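PDB 1W07: peroxisomal acyl-coenzyme A oxidase 1 from Arabidopsis thaliana, which catalyses the FAD-dependent desaturation of long- and medium-chain acyl-CoAs to 2-trans-enoyl-CoAs, with oxygen reduced to hydrogen peroxide, in peroxisomal fatty acid breakdown. Local coordinates for residues A14-V18 against E19-I23; D100-G104 against M105-A109; L584-D587 against Q588-S591; L629-E632 against A633-P637; Y650-P653 against V654-Q658. The protein carries 1 engineered substitution. All coordinates share one frame; numbering follows the deposited sequence.

Contact 1 (A14-V18 against E19-I23); sequences AEFDV and EDMKI
Phe16 carries CG between its backbone N and carbonyl carbon (chi1 71°), whereas Met21 sets CG trans to its N (chi1 -171°), and the two side chains meet at about a right angle. Met21 CB approaches the ring at its edge, near the ring plane, 3.6 Å from Phe16 CE1; bends at chi2 and chi3 return Met21 CE to 4.0 Å from Phe16 CE1. Both side chains also pack on helix 548-566. Here helix 18-26 starts, with Asp17 as the N-cap residue, yet no capping bond comes from its carboxylate. Asp17 O accepts the first helical N-H groups: Asp20 N lies 3.1 Å from Asp17 O, 51° above the carbonyl plane, and Met21 N adds a weak bond. Asp17 OD2 and Asp20 OD2 stand 4.2 Å apart, and one water donates to both, which probably eases their repulsion. Two residues further on, Lys22, extended beyond CG, takes NZ to Glu19 OE2 in a salt bridge of 3.1 Å, on the syn side of that oxygen.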
loop_
_atom_site.group_PDB
_atom_site.type_symbol
_atom_site.label_atom_id
_atom_site.label_comp_id
_atom_site.label_asym_id
_atom_site.label_seq_id
_atom_site.Cartn_x
_atom_site.Cartn_y
_atom_site.Cartn_z
ATOM N N ALA B 14 9.181 -25.896 16.332
ATOM C CA ALA B 14 8.003 -26.423 15.644
ATOM C C ALA B 14 7.367 -27.574 16.403
ATOM O O ALA B 14 8.064 -28.466 16.884
ATOM C CB ALA B 14 8.379 -26.879 14.230
ATOM N N GLU B 15 6.041 -27.540 16.502
ATOM C CA GLU B 15 5.276 -28.579 17.185
ATOM C C GLU B 15 4.511 -29.421 16.169
ATOM O O GLU B 15 3.481 -30.010 16.479
ATOM C CB GLU B 15 4.306 -27.945 18.190
ATOM C CG GLU B 15 5.033 -27.115 19.240
ATOM C CD GLU B 15 4.098 -26.314 20.105
ATOM O OE1 GLU B 15 3.069 -25.832 19.580
ATOM O OE2 GLU B 15 4.406 -26.135 21.303
ATOM N N PHE B 16 5.025 -29.469 14.946
ATOM C CA PHE B 16 4.400 -30.253 13.880
ATOM C C PHE B 16 5.503 -30.538 12.854
ATOM O O PHE B 16 6.493 -29.804 12.810
ATOM C CB PHE B 16 3.244 -29.455 13.256
ATOM C CG PHE B 16 3.695 -28.292 12.424
ATOM C CD1 PHE B 16 3.759 -28.398 11.039
ATOM C CD2 PHE B 16 4.103 -27.099 13.025
ATOM C CE1 PHE B 16 4.226 -27.334 10.255
ATOM C CE2 PHE B 16 4.569 -26.031 12.250
ATOM C CZ PHE B 16 4.629 -26.154 10.865
ATOM N N ASP B 17 5.356 -31.604 12.062
ATOM C CA ASP B 17 6.377 -31.939 11.065
ATOM C C ASP B 17 6.146 -31.145 9.790
ATOM O O ASP B 17 5.166 -31.361 9.071
ATOM C CB ASP B 17 6.390 -33.439 10.755
ATOM C CG ASP B 17 7.062 -34.271 11.861
ATOM O OD1 ASP B 17 8.053 -33.795 12.444
ATOM O OD2 ASP B 17 6.614 -35.401 12.117
ATOM N N VAL B 18 7.067 -30.218 9.532
ATOM C CA VAL B 18 7.002 -29.332 8.379
ATOM C C VAL B 18 6.909 -30.043 7.038
ATOM O O VAL B 18 6.200 -29.580 6.148
ATOM C CB VAL B 18 8.223 -28.346 8.363
ATOM C CG1 VAL B 18 9.540 -29.129 8.259
ATOM C CG2 VAL B 18 8.071 -27.332 7.207
ATOM N N GLU B 19 7.618 -31.157 6.885
ATOM C CA GLU B 19 7.591 -31.874 5.624
ATOM C C GLU B 19 6.176 -32.304 5.232
ATOM O O GLU B 19 5.833 -32.311 4.045
ATOM C CB GLU B 19 8.548 -33.076 5.664
ATOM C CG GLU B 19 10.036 -32.674 5.773
ATOM C CD GLU B 19 10.485 -31.645 4.715
ATOM O OE1 GLU B 19 10.336 -31.906 3.502
ATOM O OE2 GLU B 19 11.002 -30.572 5.093
ATOM N N ASP B 20 5.346 -32.633 6.219
ATOM C CA ASP B 20 3.954 -33.032 5.972
ATOM C C ASP B 20 3.099 -31.807 5.660
ATOM O O ASP B 20 2.186 -31.870 4.832
ATOM C CB ASP B 20 3.379 -33.752 7.191
ATOM C CG ASP B 20 3.963 -35.143 7.367
ATOM O OD1 ASP B 20 3.673 -36.006 6.514
ATOM O OD2 ASP B 20 4.719 -35.360 8.336
ATOM N N MET B 21 3.386 -30.688 6.319
ATOM C CA MET B 21 2.645 -29.459 6.048
ATOM C C MET B 21 2.932 -28.999 4.620
ATOM O O MET B 21 2.084 -28.376 3.988
ATOM C CB MET B 21 3.045 -28.352 7.023
ATOM C CG MET B 21 2.157 -27.116 6.924
ATOM S SD MET B 21 0.433 -27.477 7.320
ATOM C CE MET B 21 0.408 -27.127 9.085
ATOM N N LYS B 22 4.136 -29.287 4.119
ATOM C CA LYS B 22 4.510 -28.896 2.753
ATOM C C LYS B 22 3.578 -29.546 1.744
ATOM O O LYS B 22 3.226 -28.942 0.732
ATOM C CB LYS B 22 5.952 -29.310 2.427
ATOM C CG LYS B 22 7.020 -28.456 3.111
ATOM C CD LYS B 22 8.433 -28.880 2.698
ATOM C CE LYS B 22 9.467 -27.906 3.259
ATOM N NZ LYS B 22 10.858 -28.309 2.912
ATOM N N ILE B 23 3.190 -30.791 2.012
ATOM C CA ILE B 23 2.287 -31.522 1.120
ATOM C C ILE B 23 0.891 -30.899 1.150
ATOM O O ILE B 23 0.203 -30.840 0.132
ATOM C CB ILE B 23 2.177 -32.998 1.538
ATOM C CG1 ILE B 23 3.575 -33.635 1.539
ATOM C CG2 ILE B 23 1.212 -33.737 0.605
ATOM C CD1 ILE B 23 4.287 -33.539 0.207
HETATM O O HOH W 1 4.538 -36.602 10.709
#

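Contact 2 (D100-G104 against M105-A109); sequences DLHWG and MFVPA
Leu101 O takes two N-H groups, Met105 N at 2.9 Å and Phe106 N at 2.9 Å, the mark of a pi-type turn in helix 98-113. This backbone is tight: a side chain on Gly104 would clash with Asp100 O, and Pro108, with no N-H to give, presses CD to 3.2 Å from Trp103 O at a kink. The buried His102 and Phe106 meet more loosely. Both carry CG trans to the backbone N (chi1 179° and -179°), yet their ring planes, 27° apart, are offset with little overlap. His102 NE2 bonds to Ala126 O and ND1 to Gly133 N, fixing that ring. Partly exposed Trp103 lies beside buried Val107, CE3 of Trp103 3.7 Å from CG2 of Val107. Leu101 CD1 touches Met105 CG at 3.7 Å. With an alanine at Met105, Leu101 would probably lose this neighbour and a gap would open toward Tyr135, which binds FAD, and Glu424, the probable proton acceptor. Leu101 itself touches FAD; Trp103, Phe106 and Val107 face helix 116-128, Met105 strand 133-136.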
loop_
_atom_site.group_PDB
_atom_site.type_symbol
_atom_site.label_atom_id
_atom_site.label_comp_id
_atom_site.label_asym_id
_atom_site.label_seq_id
_atom_site.Cartn_x
_atom_site.Cartn_y
_atom_site.Cartn_z
ATOM N N ASP B 100 2.529 -14.784 -20.682
ATOM C CA ASP B 100 1.435 -15.014 -19.754
ATOM C C ASP B 100 0.079 -14.778 -20.408
ATOM O O ASP B 100 -0.881 -15.510 -20.145
ATOM C CB ASP B 100 1.565 -14.115 -18.514
ATOM C CG ASP B 100 2.932 -14.215 -17.848
ATOM O OD1 ASP B 100 3.536 -15.310 -17.858
ATOM O OD2 ASP B 100 3.397 -13.191 -17.297
ATOM N N LEU B 101 -0.004 -13.756 -21.255
ATOM C CA LEU B 101 -1.264 -13.437 -21.916
ATOM C C LEU B 101 -1.541 -14.361 -23.088
ATOM O O LEU B 101 -2.693 -14.687 -23.369
ATOM C CB LEU B 101 -1.279 -11.977 -22.379
ATOM C CG LEU B 101 -1.556 -10.906 -21.319
ATOM C CD1 LEU B 101 -2.877 -11.208 -20.632
ATOM C CD2 LEU B 101 -0.436 -10.854 -20.291
ATOM N N HIS B 102 -0.485 -14.779 -23.773
ATOM C CA HIS B 102 -0.614 -15.691 -24.896
ATOM C C HIS B 102 -1.293 -16.986 -24.433
ATOM O O HIS B 102 -2.300 -17.405 -24.999
ATOM C CB HIS B 102 0.763 -16.021 -25.451
ATOM C CG HIS B 102 0.735 -16.984 -26.591
ATOM N ND1 HIS B 102 0.340 -16.621 -27.861
ATOM C CD2 HIS B 102 1.034 -18.304 -26.652
ATOM C CE1 HIS B 102 0.405 -17.674 -28.657
ATOM N NE2 HIS B 102 0.822 -18.710 -27.948
ATOM N N TRP B 103 -0.732 -17.612 -23.397
ATOM C CA TRP B 103 -1.259 -18.860 -22.844
ATOM C C TRP B 103 -2.453 -18.664 -21.904
ATOM O O TRP B 103 -3.338 -19.519 -21.821
ATOM C CB TRP B 103 -0.162 -19.600 -22.068
ATOM C CG TRP B 103 0.988 -20.100 -22.901
ATOM C CD1 TRP B 103 2.318 -19.946 -22.633
ATOM C CD2 TRP B 103 0.909 -20.851 -24.116
ATOM N NE1 TRP B 103 3.072 -20.552 -23.605
ATOM C CE2 TRP B 103 2.233 -21.120 -24.529
ATOM C CE3 TRP B 103 -0.154 -21.326 -24.899
ATOM C CZ2 TRP B 103 2.525 -21.848 -25.689
ATOM C CZ3 TRP B 103 0.136 -22.047 -26.056
ATOM C CH2 TRP B 103 1.467 -22.301 -26.438
ATOM N N GLY B 104 -2.472 -17.542 -21.195
ATOM C CA GLY B 104 -3.540 -17.296 -20.247
ATOM C C GLY B 104 -4.823 -16.656 -20.741
ATOM O O GLY B 104 -5.868 -16.812 -20.105
ATOM N N MET B 105 -4.760 -15.952 -21.865
ATOM C CA MET B 105 -5.946 -15.276 -22.395
ATOM C C MET B 105 -6.212 -15.495 -23.884
ATOM O O MET B 105 -7.325 -15.862 -24.279
ATOM C CB MET B 105 -5.843 -13.769 -22.126
ATOM C CG MET B 105 -5.821 -13.393 -20.644
ATOM S SD MET B 105 -7.307 -13.886 -19.733
ATOM C CE MET B 105 -8.325 -12.371 -19.906
ATOM N N PHE B 106 -5.197 -15.254 -24.707
ATOM C CA PHE B 106 -5.333 -15.407 -26.149
ATOM C C PHE B 106 -5.813 -16.812 -26.506
ATOM O O PHE B 106 -6.806 -16.966 -27.216
ATOM C CB PHE B 106 -3.995 -15.118 -26.827
ATOM C CG PHE B 106 -4.041 -15.221 -28.321
ATOM C CD1 PHE B 106 -4.809 -14.330 -29.066
ATOM C CD2 PHE B 106 -3.311 -16.201 -28.986
ATOM C CE1 PHE B 106 -4.850 -14.405 -30.445
ATOM C CE2 PHE B 106 -3.345 -16.288 -30.379
ATOM C CZ PHE B 106 -4.117 -15.385 -31.109
ATOM N N VAL B 107 -5.117 -17.834 -26.005
ATOM C CA VAL B 107 -5.496 -19.214 -26.297
ATOM C C VAL B 107 -6.864 -19.584 -25.725
ATOM O O VAL B 107 -7.723 -20.096 -26.440
ATOM C CB VAL B 107 -4.428 -20.198 -25.777
ATOM C CG1 VAL B 107 -4.963 -21.622 -25.770
ATOM C CG2 VAL B 107 -3.201 -20.115 -26.667
ATOM N N PRO B 108 -7.081 -19.338 -24.426
ATOM C CA PRO B 108 -8.372 -19.656 -23.807
ATOM C C PRO B 108 -9.547 -18.990 -24.534
ATOM O O PRO B 108 -10.648 -19.543 -24.585
ATOM C CB PRO B 108 -8.205 -19.132 -22.387
ATOM C CG PRO B 108 -6.740 -19.386 -22.120
ATOM C CD PRO B 108 -6.091 -18.937 -23.407
ATOM N N ALA B 109 -9.308 -17.804 -25.096
ATOM C CA ALA B 109 -10.354 -17.070 -25.804
ATOM C C ALA B 109 -10.761 -17.772 -27.089
ATOM O O ALA B 109 -11.951 -17.920 -27.372
ATOM C CB ALA B 109 -9.887 -15.649 -26.116
#

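Contact 3 (L584-D587 against Q588-S591); sequences LAND and QLRS
Gln588 opens the second segment of this stretch of helix 579-596 by giving its backbone N to Leu584 O at 3.0 Å, while its CB rests 3.5 Å from Ala585 O. Its side chain, bent at chi2, leads away from the first segment, and its NE2 is held by Ala474 O. Leu589 follows with N bonded to Ala585 O at 2.8 Å. Arg590 carries most of the side-chain chemistry. Its backbone N bonds to Asn586 O, and a bend at chi3 (-42°) folds the guanidinium back along the helix, where it meets Asp587 side by side. NH2 of Arg590 makes a salt bridge of 2.8 Å with Asp587 OD1, which enters at the guanidinium edge and uses its anti lone pair. Asn586 crosses the same group with its amide plane 82° from the guanidinium, ND2 lying 3.6 Å from Arg590 NH2. Asn586 ND2, by a hydrogen bond, and the other nitrogen, Arg590 NH1, by a salt bridge, both reach Asp518 of the second subunit. The i to i+3 pair Asp587-Arg590 thus lies at the dimer interface, with Arg590 held between two carboxylates. Ser591 closes the run with N to Asp587 O at 3.0 Å and a nearly straight N-H at 170°. Within its own subunit helix 579-596 lays Ala585, Asn586, Gln588 and Leu589 against helix 548-566, and Leu584, Ala585 and Gln588 against loop residues Val471, Trp477 and Leu478.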
loop_
_atom_site.group_PDB
_atom_site.type_symbol
_atom_site.label_atom_id
_atom_site.label_comp_id
_atom_site.label_asym_id
_atom_site.label_seq_id
_atom_site.Cartn_x
_atom_site.Cartn_y
_atom_site.Cartn_z
ATOM N N LEU B 584 -14.345 -12.312 24.957
ATOM C CA LEU B 584 -13.883 -13.694 25.101
ATOM C C LEU B 584 -13.221 -14.163 23.805
ATOM O O LEU B 584 -12.266 -14.945 23.824
ATOM C CB LEU B 584 -15.063 -14.616 25.439
ATOM C CG LEU B 584 -15.639 -14.473 26.856
ATOM C CD1 LEU B 584 -16.922 -15.294 27.000
ATOM C CD2 LEU B 584 -14.575 -14.925 27.848
ATOM N N ALA B 585 -13.734 -13.688 22.677
ATOM C CA ALA B 585 -13.176 -14.059 21.372
ATOM C C ALA B 585 -11.781 -13.462 21.261
ATOM O O ALA B 585 -10.862 -14.107 20.758
ATOM C CB ALA B 585 -14.058 -13.539 20.252
ATOM N N ASN B 586 -11.634 -12.232 21.746
ATOM C CA ASN B 586 -10.351 -11.541 21.731
ATOM C C ASN B 586 -9.329 -12.285 22.594
ATOM O O ASN B 586 -8.154 -12.366 22.229
ATOM C CB ASN B 586 -10.515 -10.104 22.238
ATOM C CG ASN B 586 -9.328 -9.220 21.885
ATOM O OD1 ASN B 586 -8.970 -9.087 20.715
ATOM N ND2 ASN B 586 -8.718 -8.608 22.895
ATOM N N ASP B 587 -9.762 -12.819 23.740
ATOM C CA ASP B 587 -8.858 -13.572 24.621
ATOM C C ASP B 587 -8.414 -14.844 23.902
ATOM O O ASP B 587 -7.245 -15.230 23.956
ATOM C CB ASP B 587 -9.544 -13.966 25.940
ATOM C CG ASP B 587 -9.943 -12.773 26.783
ATOM O OD1 ASP B 587 -9.216 -11.754 26.783
ATOM O OD2 ASP B 587 -10.980 -12.863 27.480
ATOM N N GLN B 588 -9.355 -15.501 23.232
ATOM C CA GLN B 588 -9.032 -16.718 22.501
ATOM C C GLN B 588 -8.050 -16.412 21.371
ATOM O O GLN B 588 -7.108 -17.178 21.119
ATOM C CB GLN B 588 -10.300 -17.341 21.930
ATOM C CG GLN B 588 -10.078 -18.708 21.300
ATOM C CD GLN B 588 -9.409 -19.699 22.253
ATOM O OE1 GLN B 588 -8.241 -20.062 22.078
ATOM N NE2 GLN B 588 -10.151 -20.147 23.256
ATOM N N LEU B 589 -8.275 -15.292 20.686
ATOM C CA LEU B 589 -7.403 -14.870 19.598
ATOM C C LEU B 589 -5.982 -14.681 20.142
ATOM O O LEU B 589 -5.021 -15.159 19.549
ATOM C CB LEU B 589 -7.921 -13.558 18.981
ATOM C CG LEU B 589 -7.103 -12.982 17.813
ATOM C CD1 LEU B 589 -7.020 -13.998 16.673
ATOM C CD2 LEU B 589 -7.745 -11.676 17.345
ATOM N N ARG B 590 -5.863 -13.999 21.278
ATOM C CA ARG B 590 -4.569 -13.744 21.925
ATOM C C ARG B 590 -3.845 -15.068 22.219
ATOM O O ARG B 590 -2.667 -15.258 21.877
ATOM C CB ARG B 590 -4.800 -12.992 23.235
ATOM C CG ARG B 590 -3.700 -12.017 23.611
ATOM C CD ARG B 590 -3.757 -11.661 25.089
ATOM N NE ARG B 590 -5.129 -11.436 25.548
ATOM C CZ ARG B 590 -5.889 -10.411 25.175
ATOM N NH1 ARG B 590 -5.414 -9.500 24.333
ATOM N NH2 ARG B 590 -7.131 -10.311 25.626
ATOM N N SER B 591 -4.560 -15.984 22.861
ATOM C CA SER B 591 -4.018 -17.284 23.187
ATOM C C SER B 591 -3.555 -18.026 21.930
ATOM O O SER B 591 -2.508 -18.673 21.946
ATOM C CB SER B 591 -5.063 -18.108 23.929
ATOM O OG SER B 591 -4.668 -19.470 23.971
#

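Contact 4 (L629-E632 against A633-P637); sequences LFEE and ALKDP
Leu629 O accepts Ala633 N at 3.0 Å and Phe630 O accepts Leu634 N only weakly, after which the spacing shortens, Lys635 N reaching Glu632 O at 2.9 Å from 56° above the carbonyl plane. Phe630, its CG trans to the backbone N (chi1 179°), has Leu634 CD1 over one ring face, 4.0 Å from Phe630 CE2, while Leu634 CD2 is 4.0 Å from Phe630 CZ. The chi2 bend of Glu632 brings its carboxylate to the end of the extended Lys635, in a salt bridge of 2.6 Å between Lys635 NZ and Glu632 OE1, 31° out of the carboxylate plane. One water donates to Glu632 OE2 and weakly accepts from Lys635 NZ. Glu631 OE2, 4.2 Å from Lys635 NZ, is too far for a salt bridge; its OE1 pairs with Lys628. The Glu632-Lys635 pair is an i to i+3 ion pair on the last turn of a dimer-interface helix, where Phe630 meets Phe241 edge-to-face and Asp636 bridges to Arg58, both of the second subunit.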
loop_
_atom_site.group_PDB
_atom_site.type_symbol
_atom_site.label_atom_id
_atom_site.label_comp_id
_atom_site.label_asym_id
_atom_site.label_seq_id
_atom_site.Cartn_x
_atom_site.Cartn_y
_atom_site.Cartn_z
ATOM N N LEU B 629 22.687 -7.880 3.529
ATOM C CA LEU B 629 22.192 -6.549 3.192
ATOM C C LEU B 629 23.378 -5.725 2.713
ATOM O O LEU B 629 23.276 -4.986 1.737
ATOM C CB LEU B 629 21.561 -5.866 4.409
ATOM C CG LEU B 629 20.059 -6.106 4.658
ATOM C CD1 LEU B 629 19.648 -5.516 6.006
ATOM C CD2 LEU B 629 19.240 -5.477 3.532
ATOM N N PHE B 630 24.500 -5.859 3.419
ATOM C CA PHE B 630 25.719 -5.140 3.084
ATOM C C PHE B 630 26.203 -5.601 1.712
ATOM O O PHE B 630 26.538 -4.794 0.855
ATOM C CB PHE B 630 26.791 -5.385 4.166
ATOM C CG PHE B 630 28.103 -4.695 3.892
ATOM C CD1 PHE B 630 28.172 -3.306 3.813
ATOM C CD2 PHE B 630 29.264 -5.434 3.675
ATOM C CE1 PHE B 630 29.376 -2.668 3.518
ATOM C CE2 PHE B 630 30.477 -4.804 3.379
ATOM C CZ PHE B 630 30.529 -3.417 3.299
ATOM N N GLU B 631 26.218 -6.908 1.501
ATOM C CA GLU B 631 26.638 -7.478 0.223
ATOM C C GLU B 631 25.822 -6.914 -0.944
ATOM O O GLU B 631 26.367 -6.589 -2.001
ATOM C CB GLU B 631 26.486 -8.998 0.264
ATOM C CG GLU B 631 26.989 -9.715 -0.973
ATOM C CD GLU B 631 26.733 -11.213 -0.930
ATOM O OE1 GLU B 631 27.136 -11.882 0.054
ATOM O OE2 GLU B 631 26.134 -11.729 -1.896
ATOM N N GLU B 632 24.510 -6.811 -0.763
ATOM C CA GLU B 632 23.667 -6.291 -1.832
ATOM C C GLU B 632 23.910 -4.820 -2.103
ATOM O O GLU B 632 23.941 -4.402 -3.262
ATOM C CB GLU B 632 22.189 -6.512 -1.515
ATOM C CG GLU B 632 21.732 -7.927 -1.756
ATOM C CD GLU B 632 21.901 -8.363 -3.202
ATOM O OE1 GLU B 632 22.432 -9.469 -3.415
ATOM O OE2 GLU B 632 21.494 -7.618 -4.123
ATOM N N ALA B 633 24.085 -4.036 -1.044
ATOM C CA ALA B 633 24.314 -2.600 -1.203
ATOM C C ALA B 633 25.476 -2.326 -2.135
ATOM O O ALA B 633 25.413 -1.425 -2.967
ATOM C CB ALA B 633 24.577 -1.954 0.149
ATOM N N LEU B 634 26.540 -3.108 -1.988
ATOM C CA LEU B 634 27.731 -2.937 -2.818
ATOM C C LEU B 634 27.460 -3.121 -4.319
ATOM O O LEU B 634 28.202 -2.588 -5.143
ATOM C CB LEU B 634 28.817 -3.914 -2.363
ATOM C CG LEU B 634 29.198 -3.858 -0.879
ATOM C CD1 LEU B 634 30.282 -4.899 -0.586
ATOM C CD2 LEU B 634 29.673 -2.452 -0.514
ATOM N N LYS B 635 26.404 -3.862 -4.665
ATOM C CA LYS B 635 26.065 -4.104 -6.067
ATOM C C LYS B 635 25.389 -2.923 -6.746
ATOM O O LYS B 635 25.294 -2.879 -7.970
ATOM C CB LYS B 635 25.152 -5.331 -6.205
ATOM C CG LYS B 635 25.773 -6.654 -5.770
ATOM C CD LYS B 635 24.743 -7.776 -5.874
ATOM C CE LYS B 635 25.247 -9.074 -5.261
ATOM N NZ LYS B 635 24.174 -10.112 -5.278
ATOM N N ASP B 636 24.892 -1.967 -5.966
ATOM C CA ASP B 636 24.235 -0.815 -6.571
ATOM C C ASP B 636 25.229 -0.023 -7.410
ATOM O O ASP B 636 26.370 0.202 -6.995
ATOM C CB ASP B 636 23.636 0.106 -5.496
ATOM C CG ASP B 636 22.579 1.031 -6.057
ATOM O OD1 ASP B 636 22.922 2.154 -6.480
ATOM O OD2 ASP B 636 21.397 0.619 -6.094
ATOM N N PRO B 637 24.812 0.408 -8.616
ATOM C CA PRO B 637 25.660 1.177 -9.529
ATOM C C PRO B 637 26.191 2.475 -8.909
ATOM O O PRO B 637 27.257 2.951 -9.291
ATOM C CB PRO B 637 24.742 1.410 -10.734
ATOM C CG PRO B 637 23.397 1.465 -10.120
ATOM C CD PRO B 637 23.447 0.294 -9.159
HETATM O O HOH W 2 21.482 -8.822 -6.794
#

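Contact 5 (Y650-P653 against V654-Q658); sequences YLRP and VLQQQ
Arg652 and Gln656 lie alongside each other and point the same way, meeting through the aliphatic part of the arginine, its CG and CD. CG of Arg652 sits 3.7 Å from CD of Gln656. The trans setting of Arg652 CG relative to its own N (chi1 -158°) turns this hydrocarbon toward its neighbour. A glycine in place of Arg652 would take away the chain along which Gln656 lies, and that side chain would probably be freer to turn. Val654 and Leu655 are oriented differently: Val654 CG2 lies 3.4 Å from Tyr650 O, and Leu655 CG is 3.5 Å from Leu651 O, so within these segments the two side chains meet backbone oxygens. Leu651 O also receives Leu655 N at 3.1 Å, whereas Pro653 has no N-H to give and a kink falls there. Beyond it the helix ends in a Schellman motif: Gln658 N bonds to Pro653 O at 2.9 Å and Gln657 N to Val654 O at 3.1 Å, with Gln657 at positive phi (51°) as the C-prime residue. Gln656 N adds a weak bond to Pro653 O. The second subunit covers this end: Val654 and Leu655 pack on its Met129, Leu651 on its Val182, and Gln657 NE2 bonds to Lys128 O of that subunit.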
loop_
_atom_site.group_PDB
_atom_site.type_symbol
_atom_site.label_atom_id
_atom_site.label_comp_id
_atom_site.label_asym_id
_atom_site.label_seq_id
_atom_site.Cartn_x
_atom_site.Cartn_y
_atom_site.Cartn_z
ATOM N N TYR B 650 28.446 19.900 -9.496
ATOM C CA TYR B 650 27.399 20.342 -8.581
ATOM C C TYR B 650 27.677 20.331 -7.085
ATOM O O TYR B 650 26.878 20.862 -6.305
ATOM C CB TYR B 650 26.131 19.541 -8.885
ATOM C CG TYR B 650 25.844 19.456 -10.376
ATOM C CD1 TYR B 650 25.765 18.224 -11.021
ATOM C CD2 TYR B 650 25.681 20.610 -11.145
ATOM C CE1 TYR B 650 25.534 18.135 -12.393
ATOM C CE2 TYR B 650 25.452 20.542 -12.523
ATOM C CZ TYR B 650 25.373 19.294 -13.141
ATOM O OH TYR B 650 25.098 19.197 -14.482
ATOM N N LEU B 651 28.793 19.741 -6.674
ATOM C CA LEU B 651 29.132 19.708 -5.254
ATOM C C LEU B 651 30.338 20.586 -4.921
ATOM O O LEU B 651 30.282 21.393 -3.988
ATOM C CB LEU B 651 29.399 18.268 -4.795
ATOM C CG LEU B 651 28.162 17.358 -4.710
ATOM C CD1 LEU B 651 28.558 15.920 -4.362
ATOM C CD2 LEU B 651 27.216 17.935 -3.666
ATOM N N ARG B 652 31.422 20.441 -5.681
ATOM C CA ARG B 652 32.627 21.224 -5.423
ATOM C C ARG B 652 32.364 22.728 -5.462
ATOM O O ARG B 652 32.811 23.460 -4.586
ATOM C CB ARG B 652 33.737 20.868 -6.424
ATOM C CG ARG B 652 35.142 21.216 -5.921
ATOM C CD ARG B 652 36.160 21.354 -7.057
ATOM N NE ARG B 652 36.460 20.091 -7.721
ATOM C CZ ARG B 652 36.924 19.995 -8.967
ATOM N NH1 ARG B 652 37.147 21.088 -9.688
ATOM N NH2 ARG B 652 37.146 18.801 -9.505
ATOM N N PRO B 653 31.640 23.211 -6.490
ATOM C CA PRO B 653 31.342 24.642 -6.605
ATOM C C PRO B 653 30.596 25.204 -5.398
ATOM O O PRO B 653 30.798 26.352 -5.007
ATOM C CB PRO B 653 30.503 24.711 -7.880
ATOM C CG PRO B 653 31.090 23.604 -8.708
ATOM C CD PRO B 653 31.198 22.493 -7.697
ATOM N N VAL B 654 29.730 24.386 -4.812
ATOM C CA VAL B 654 28.944 24.799 -3.652
ATOM C C VAL B 654 29.844 24.908 -2.425
ATOM O O VAL B 654 29.810 25.905 -1.696
ATOM C CB VAL B 654 27.808 23.780 -3.354
ATOM C CG1 VAL B 654 27.097 24.148 -2.061
ATOM C CG2 VAL B 654 26.815 23.755 -4.511
ATOM N N LEU B 655 30.652 23.874 -2.218
ATOM C CA LEU B 655 31.571 23.812 -1.087
ATOM C C LEU B 655 32.657 24.877 -1.156
ATOM O O LEU B 655 33.370 25.091 -0.179
ATOM C CB LEU B 655 32.218 22.420 -1.016
ATOM C CG LEU B 655 31.310 21.250 -0.607
ATOM C CD1 LEU B 655 31.942 19.922 -1.030
ATOM C CD2 LEU B 655 31.057 21.300 0.905
ATOM N N GLN B 656 32.778 25.548 -2.299
ATOM C CA GLN B 656 33.804 26.576 -2.458
ATOM C C GLN B 656 33.226 27.972 -2.682
ATOM O O GLN B 656 33.944 28.897 -3.068
ATOM C CB GLN B 656 34.731 26.211 -3.618
ATOM C CG GLN B 656 35.275 24.797 -3.541
ATOM C CD GLN B 656 36.255 24.491 -4.653
ATOM O OE1 GLN B 656 35.980 24.738 -5.829
ATOM N NE2 GLN B 656 37.403 23.941 -4.288
ATOM N N GLN B 657 31.927 28.116 -2.437
ATOM C CA GLN B 657 31.240 29.394 -2.592
ATOM C C GLN B 657 31.532 29.990 -3.966
ATOM O O GLN B 657 31.924 31.153 -4.072
ATOM C CB GLN B 657 31.704 30.368 -1.502
ATOM C CG GLN B 657 31.932 29.723 -0.134
ATOM C CD GLN B 657 30.679 29.081 0.430
ATOM O OE1 GLN B 657 29.679 29.756 0.677
ATOM N NE2 GLN B 657 30.727 27.770 0.642
ATOM N N GLN B 658 31.340 29.195 -5.014
ATOM C CA GLN B 658 31.601 29.656 -6.374
ATOM C C GLN B 658 30.346 29.646 -7.236
ATOM O O GLN B 658 30.421 29.702 -8.469
ATOM C CB GLN B 658 32.671 28.779 -7.027
ATOM C CG GLN B 658 33.951 28.681 -6.218
ATOM C CD GLN B 658 34.947 27.723 -6.835
ATOM O OE1 GLN B 658 34.612 26.579 -7.146
ATOM N NE2 GLN B 658 36.183 28.179 -7.003
#

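Contact 2 lies nearest the centre of the chain, about 16 Å from it, and beside the flavin; its grip comes from backbone bonds and apolar or aromatic side chains, with no salt bridge. Contacts 3, 4 and 5 lie farther out and all touch the second subunit, contact 5 being the most distant, its centre about 51 Å from that of the chain. Contacts 1, 3 and 4 each carry an i to i+3 ion pair, contact 5 a Schellman end. Contacts 4 and 5 occupy successive helices, their centres about 29 Å apart. Contact 1 touches no other chain of the assembly; it shares helix 548-566 as a packing partner with contact 3.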